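Local coordinates for protein chitin deacetylase (Bombyx mori, PDB 5ZNT) that hydrolyses the N-acetyl groups of chitin to give chitosan and acetate, using a zinc ion, as the catalytic-domain part of insect chitin deacetylase 1, at residues N214-R219 against A263-Y268; C231-S236 against Y268-W273. All blocks are in the same frame, centred on the assembly; numbering follows the deposited sequence.

Contact 1: N214-R219 against A263-Y268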
loop_
_atom_site.group_PDB
_atom_site.type_symbol
_atom_site.label_atom_id
_atom_site.label_comp_id
_atom_site.label_asym_id
_atom_site.label_seq_id
_atom_site.Cartn_x
_atom_site.Cartn_y
_atom_site.Cartn_z
ATOM N N ASN A 214 2.438 -6.181 8.823
ATOM C CA ASN A 214 2.896 -6.501 10.170
ATOM C C ASN A 214 2.389 -5.464 11.152
ATOM O O ASN A 214 2.572 -4.263 10.944
ATOM C CB ASN A 214 4.424 -6.535 10.230
ATOM C CG ASN A 214 5.008 -7.714 9.512
ATOM O OD1 ASN A 214 4.933 -8.843 9.996
ATOM N ND2 ASN A 214 5.613 -7.465 8.350
ATOM N N GLU A 215 1.779 -5.919 12.245
ATOM C CA GLU A 215 1.433 -4.984 13.304
ATOM C C GLU A 215 2.696 -4.360 13.878
ATOM O O GLU A 215 3.752 -4.988 13.933
ATOM C CB GLU A 215 0.665 -5.688 14.419
ATOM C CG GLU A 215 -0.751 -6.081 14.045
ATOM C CD GLU A 215 -1.499 -6.636 15.249
ATOM O OE1 GLU A 215 -0.846 -7.261 16.118
ATOM O OE2 GLU A 215 -2.721 -6.438 15.325
ATOM N N LEU A 216 2.584 -3.110 14.292
ATOM C CA LEU A 216 3.681 -2.434 14.955
ATOM C C LEU A 216 3.482 -2.530 16.469
ATOM O O LEU A 216 2.359 -2.681 16.953
ATOM C CB LEU A 216 3.773 -0.971 14.509
ATOM C CG LEU A 216 4.572 -0.639 13.222
ATOM C CD1 LEU A 216 4.352 -1.600 12.102
ATOM C CD2 LEU A 216 4.238 0.777 12.750
ATOM N N ASP A 217 4.595 -2.465 17.201
ATOM C CA ASP A 217 4.617 -2.555 18.662
ATOM C C ASP A 217 4.385 -1.158 19.223
ATOM O O ASP A 217 5.200 -0.252 19.025
ATOM C CB ASP A 217 5.953 -3.150 19.121
ATOM C CG ASP A 217 6.063 -3.319 20.643
ATOM O OD1 ASP A 217 5.147 -2.941 21.403
ATOM O OD2 ASP A 217 7.105 -3.847 21.075
ATOM N N ARG A 218 3.255 -0.963 19.888
ATOM C CA ARG A 218 2.910 0.366 20.371
ATOM C C ARG A 218 3.353 0.607 21.812
ATOM O O ARG A 218 3.028 1.657 22.376
ATOM C CB ARG A 218 1.405 0.563 20.274
ATOM C CG ARG A 218 0.737 -0.393 21.215
ATOM C CD ARG A 218 -0.619 0.035 21.576
ATOM N NE ARG A 218 -1.567 -0.443 20.590
ATOM C CZ ARG A 218 -2.876 -0.409 20.772
ATOM N NH1 ARG A 218 -3.360 0.074 21.918
ATOM N NH2 ARG A 218 -3.690 -0.856 19.817
ATOM N N ARG A 219 4.056 -0.344 22.431
ATOM C CA ARG A 219 4.414 -0.204 23.838
ATOM C C ARG A 219 5.330 0.995 24.027
ATOM O O ARG A 219 6.373 1.098 23.373
ATOM C CB ARG A 219 5.088 -1.481 24.342
ATOM C CG ARG A 219 4.111 -2.605 24.664
ATOM C CD ARG A 219 4.877 -3.856 25.060
ATOM N NE ARG A 219 5.919 -4.167 24.086
ATOM C CZ ARG A 219 6.944 -4.983 24.313
ATOM N NH1 ARG A 219 7.075 -5.579 25.494
ATOM N NH2 ARG A 219 7.845 -5.195 23.362
ATOM N N ALA A 263 12.757 -7.463 7.565
ATOM C CA ALA A 263 11.507 -7.509 6.819
ATOM C C ALA A 263 11.081 -6.080 6.484
ATOM O O ALA A 263 11.251 -5.176 7.310
ATOM C CB ALA A 263 10.416 -8.210 7.631
ATOM N N PRO A 264 10.565 -5.835 5.284
ATOM C CA PRO A 264 10.057 -4.497 4.963
ATOM C C PRO A 264 9.161 -3.971 6.076
ATOM O O PRO A 264 8.341 -4.700 6.644
ATOM C CB PRO A 264 9.292 -4.712 3.651
ATOM C CG PRO A 264 10.040 -5.870 2.980
ATOM C CD PRO A 264 10.458 -6.782 4.157
ATOM N N LEU A 265 9.390 -2.724 6.452
ATOM C CA LEU A 265 8.617 -2.072 7.499
ATOM C C LEU A 265 7.502 -1.244 6.854
ATOM O O LEU A 265 7.774 -0.335 6.064
ATOM C CB LEU A 265 9.522 -1.167 8.326
ATOM C CG LEU A 265 8.869 -0.173 9.291
ATOM C CD1 LEU A 265 8.201 -0.888 10.450
ATOM C CD2 LEU A 265 9.909 0.819 9.803
ATOM N N GLY A 266 6.246 -1.541 7.201
ATOM C CA GLY A 266 5.113 -0.837 6.622
ATOM C C GLY A 266 4.620 0.236 7.537
ATOM O O GLY A 266 4.208 -0.027 8.672
ATOM N N LEU A 267 4.634 1.501 7.061
ATOM C CA LEU A 267 4.110 2.651 7.784
ATOM C C LEU A 267 2.859 3.138 7.046
ATOM O O LEU A 267 2.941 3.860 6.041
ATOM C CB LEU A 267 5.164 3.744 7.919
ATOM C CG LEU A 267 6.480 3.257 8.560
ATOM C CD1 LEU A 267 7.488 4.433 8.586
ATOM C CD2 LEU A 267 6.208 2.729 9.981
ATOM N N TYR A 268 1.699 2.739 7.542
ATOM C CA TYR A 268 0.449 2.856 6.792
ATOM C C TYR A 268 -0.369 4.002 7.368
ATOM O O TYR A 268 -0.876 3.902 8.485
ATOM C CB TYR A 268 -0.328 1.545 6.849
ATOM C CG TYR A 268 0.497 0.317 6.532
ATOM C CD1 TYR A 268 1.196 0.219 5.335
ATOM C CD2 TYR A 268 0.564 -0.748 7.418
ATOM C CE1 TYR A 268 1.911 -0.921 5.007
ATOM C CE2 TYR A 268 1.302 -1.882 7.115
ATOM C CZ TYR A 268 1.971 -1.963 5.912
ATOM O OH TYR A 268 2.692 -3.100 5.605
HETATM O O HOH W 1 4.498 -4.873 7.361
HETATM O O HOH W 2 4.200 -2.863 9.070
#
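Leu216 meets the start of strand 265-270 with its two methyl groups. CD2 presses on CD2 of Leu267 at 3.9 Å, the two side chains crossing at about a right angle, so they touch by one methyl each instead of lying alongside. CD1 lies 3.8 Å from Gly266 O and more loosely against CD1 of Leu265. In Leu216 a chi1 of -86° puts CG anti to the carbonyl carbon, beside the backbone N, and chi2 then divides the two methyls between their neighbours. No direct hydrogen bond joins the two segments; two waters bridge them. Water 1 accepts from Asn214 N at 2.8 Å and also from Asn214 ND2, and is hydrogen-bonded to Tyr268 OH at 3.1 Å. Water 2 donates to two carbonyls, Asn214 O at 2.8 Å and Gly266 O at 2.9 Å, tying the end of strand 209-214 to the barrel strand. The other end of the Asn214 amide is held outside the contact, OD1 accepting from Leu181 N. Tyr268 folds its ring back over its own strand, with Gly266 C 3.7 Å above the ring plane and over its centre. Helix 243-258 closes over Leu216 through Phe249 and Asn253, while strand 38-45 lies beside Leu267 and Tyr268. The Tyr268 side chain is about 10 Å from the zinc ion. Through leucine methyls and bridging waters, the end of strand 209-214 and the loop after it thus pack on a strand of the distorted beta/alpha barrel of the carbohydrate esterase 4 fold.

Contact 2: C231-S236 against Y268-W273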
loop_
_atom_site.group_PDB
_atom_site.type_symbol
_atom_site.label_atom_id
_atom_site.label_comp_id
_atom_site.label_asym_id
_atom_site.label_seq_id
_atom_site.Cartn_x
_atom_site.Cartn_y
_atom_site.Cartn_z
ATOM N N CYS A 231 -0.572 -2.774 16.308
ATOM C CA CYS A 231 -1.455 -1.951 15.484
ATOM C C CYS A 231 -0.882 -1.880 14.077
ATOM O O CYS A 231 0.327 -1.687 13.908
ATOM C CB CYS A 231 -1.630 -0.540 16.071
ATOM S SG CYS A 231 -0.069 0.269 16.571
ATOM N N ALA A 232 -1.740 -2.063 13.071
ATOM C CA ALA A 232 -1.256 -2.067 11.692
ATOM C C ALA A 232 -1.316 -0.664 11.088
ATOM O O ALA A 232 -0.290 -0.119 10.672
ATOM C CB ALA A 232 -2.046 -3.084 10.856
ATOM N N MET A 233 -2.498 -0.059 11.047
ATOM C CA MET A 233 -2.598 1.337 10.639
ATOM C C MET A 233 -2.049 2.218 11.745
ATOM O O MET A 233 -2.396 2.045 12.921
ATOM C CB MET A 233 -4.047 1.716 10.332
ATOM C CG MET A 233 -4.729 0.833 9.289
ATOM S SD MET A 233 -3.894 0.888 7.679
ATOM C CE MET A 233 -4.005 2.650 7.323
ATOM N N VAL A 234 -1.202 3.178 11.371
ATOM C CA VAL A 234 -0.582 4.025 12.384
ATOM C C VAL A 234 -1.642 4.728 13.223
ATOM O O VAL A 234 -1.522 4.815 14.450
ATOM C CB VAL A 234 0.389 5.027 11.735
ATOM C CG1 VAL A 234 0.975 5.949 12.788
ATOM C CG2 VAL A 234 1.497 4.272 11.017
ATOM N N ASP A 235 -2.715 5.211 12.592
ATOM C CA ASP A 235 -3.714 5.934 13.375
ATOM C C ASP A 235 -4.546 5.022 14.273
ATOM O O ASP A 235 -5.311 5.529 15.101
ATOM C CB ASP A 235 -4.642 6.712 12.448
ATOM C CG ASP A 235 -5.115 5.875 11.303
ATOM O OD1 ASP A 235 -4.390 5.853 10.270
ATOM O OD2 ASP A 235 -6.156 5.185 11.471
ATOM N N SER A 236 -4.444 3.703 14.121
ATOM C CA SER A 236 -5.081 2.815 15.076
ATOM C C SER A 236 -4.234 2.585 16.331
ATOM O O SER A 236 -4.688 1.875 17.237
ATOM C CB SER A 236 -5.415 1.482 14.405
ATOM O OG SER A 236 -4.256 0.683 14.202
ATOM N N TYR A 268 1.699 2.739 7.542
ATOM C CA TYR A 268 0.449 2.856 6.792
ATOM C C TYR A 268 -0.369 4.002 7.368
ATOM O O TYR A 268 -0.876 3.902 8.485
ATOM C CB TYR A 268 -0.328 1.545 6.849
ATOM C CG TYR A 268 0.497 0.317 6.532
ATOM C CD1 TYR A 268 1.196 0.219 5.335
ATOM C CD2 TYR A 268 0.564 -0.748 7.418
ATOM C CE1 TYR A 268 1.911 -0.921 5.007
ATOM C CE2 TYR A 268 1.302 -1.882 7.115
ATOM C CZ TYR A 268 1.971 -1.963 5.912
ATOM O OH TYR A 268 2.692 -3.100 5.605
ATOM N N PHE A 269 -0.493 5.093 6.607
ATOM C CA PHE A 269 -1.096 6.328 7.100
ATOM C C PHE A 269 -2.433 6.647 6.446
ATOM O O PHE A 269 -2.746 6.203 5.333
ATOM C CB PHE A 269 -0.185 7.537 6.856
ATOM C CG PHE A 269 1.093 7.517 7.648
ATOM C CD1 PHE A 269 1.126 7.977 8.952
ATOM C CD2 PHE A 269 2.266 7.061 7.071
ATOM C CE1 PHE A 269 2.326 7.979 9.679
ATOM C CE2 PHE A 269 3.465 7.040 7.785
ATOM C CZ PHE A 269 3.497 7.489 9.088
ATOM N N HIS A 270 -3.197 7.482 7.148
ATOM C CA HIS A 270 -4.194 8.363 6.547
ATOM C C HIS A 270 -3.646 9.773 6.609
ATOM O O HIS A 270 -3.198 10.211 7.672
ATOM C CB HIS A 270 -5.532 8.311 7.281
ATOM C CG HIS A 270 -6.182 6.972 7.221
ATOM N ND1 HIS A 270 -5.931 5.989 8.152
ATOM C CD2 HIS A 270 -7.059 6.442 6.334
ATOM C CE1 HIS A 270 -6.641 4.914 7.852
ATOM N NE2 HIS A 270 -7.337 5.165 6.759
ATOM N N ALA A 271 -3.683 10.470 5.472
ATOM C CA ALA A 271 -3.171 11.835 5.419
ATOM C C ALA A 271 -3.779 12.700 6.510
ATOM O O ALA A 271 -3.077 13.499 7.142
ATOM C CB ALA A 271 -3.464 12.449 4.053
ATOM N N ALA A 272 -5.084 12.556 6.751
ATOM C CA ALA A 272 -5.747 13.448 7.699
ATOM C C ALA A 272 -5.131 13.338 9.098
ATOM O O ALA A 272 -5.055 14.329 9.835
ATOM C CB ALA A 272 -7.246 13.133 7.736
ATOM N N TRP A 273 -4.702 12.132 9.487
ATOM C CA TRP A 273 -4.065 11.937 10.788
ATOM C C TRP A 273 -2.785 12.762 10.906
ATOM O O TRP A 273 -2.542 13.395 11.938
ATOM C CB TRP A 273 -3.791 10.449 10.995
ATOM C CG TRP A 273 -3.216 10.052 12.351
ATOM C CD1 TRP A 273 -3.919 9.771 13.503
ATOM C CD2 TRP A 273 -1.828 9.875 12.681
ATOM N NE1 TRP A 273 -3.049 9.423 14.516
ATOM C CE2 TRP A 273 -1.765 9.485 14.045
ATOM C CE3 TRP A 273 -0.632 9.998 11.958
ATOM C CZ2 TRP A 273 -0.556 9.218 14.693
ATOM C CZ3 TRP A 273 0.560 9.739 12.602
ATOM C CH2 TRP A 273 0.593 9.356 13.962
HETATM O O HOH W 3 1.912 1.012 9.897
HETATM O O HOH W 4 -2.220 7.711 9.931
#
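Val234 and Asp235 lie over one face of the Trp273 indole. Val234 CG1 sits 4.0 Å from the centroid of the six-membered ring, and Asp235 CB 3.7 Å from that of the five-membered ring. With CG1 anti to the backbone N (chi1 177°), Val234 can spread its branches, and CG2 makes a second CH-pi contact over the Phe269 face. Next to this tight cluster Val234 N donates to Tyr268 O at 3.0 Å, nearly straight. Met233 bends at chi2 and chi3, bringing SD to Tyr268 CB and CE within 3.5 Å of His270 CE1.

The looser side is the polar one, where Asp235 and His270, both partly exposed, meet with a water. His270 ND1 donates to Asp235 OD1 at 2.6 Å; the oxygen lies in the ring plane, yet the proton reaches it from above the carboxylate, whose plane is turned 62° from the ring. Water 4 bridges the same OD1 and His270 N. Replacing Asp235 by an alanine is likely to leave His270 ND1 and water 4 without their shared carboxylate oxygen, and the imidazole freer to turn beside the zinc ligand Asp46.

At the Tyr268 end, water 3 links Ala232 O with Tyr268 N. Phe269 packs on strand 38-45 and meets Phe284 of helix 278-294, while Trp273, in the first turn of helix 271-276, stacks on Phe280 and is met edge-to-face by Phe246 of helix 243-258.

In the fold
Contacts 1 and 2 follow one another along strand 265-270 and share Tyr268, while their other halves come from the end of strand 209-214 and the long loop that follows it. These two pieces touch directly: Leu216 N lies 2.7 Å from Cys231 O, a probable hydrogen bond. All touching residues of contact 1 are buried, and it is sparse, relying on leucine methyls and bridging waters. Contact 2 buries more than twice the area and adds direct hydrogen bonds and aromatic faces; its far end is partly exposed. The chemistry changes toward the C-terminal end of the strand: the Tyr268 side chain is about 10 Å from the zinc ion, the His270 side chain about 4 Å.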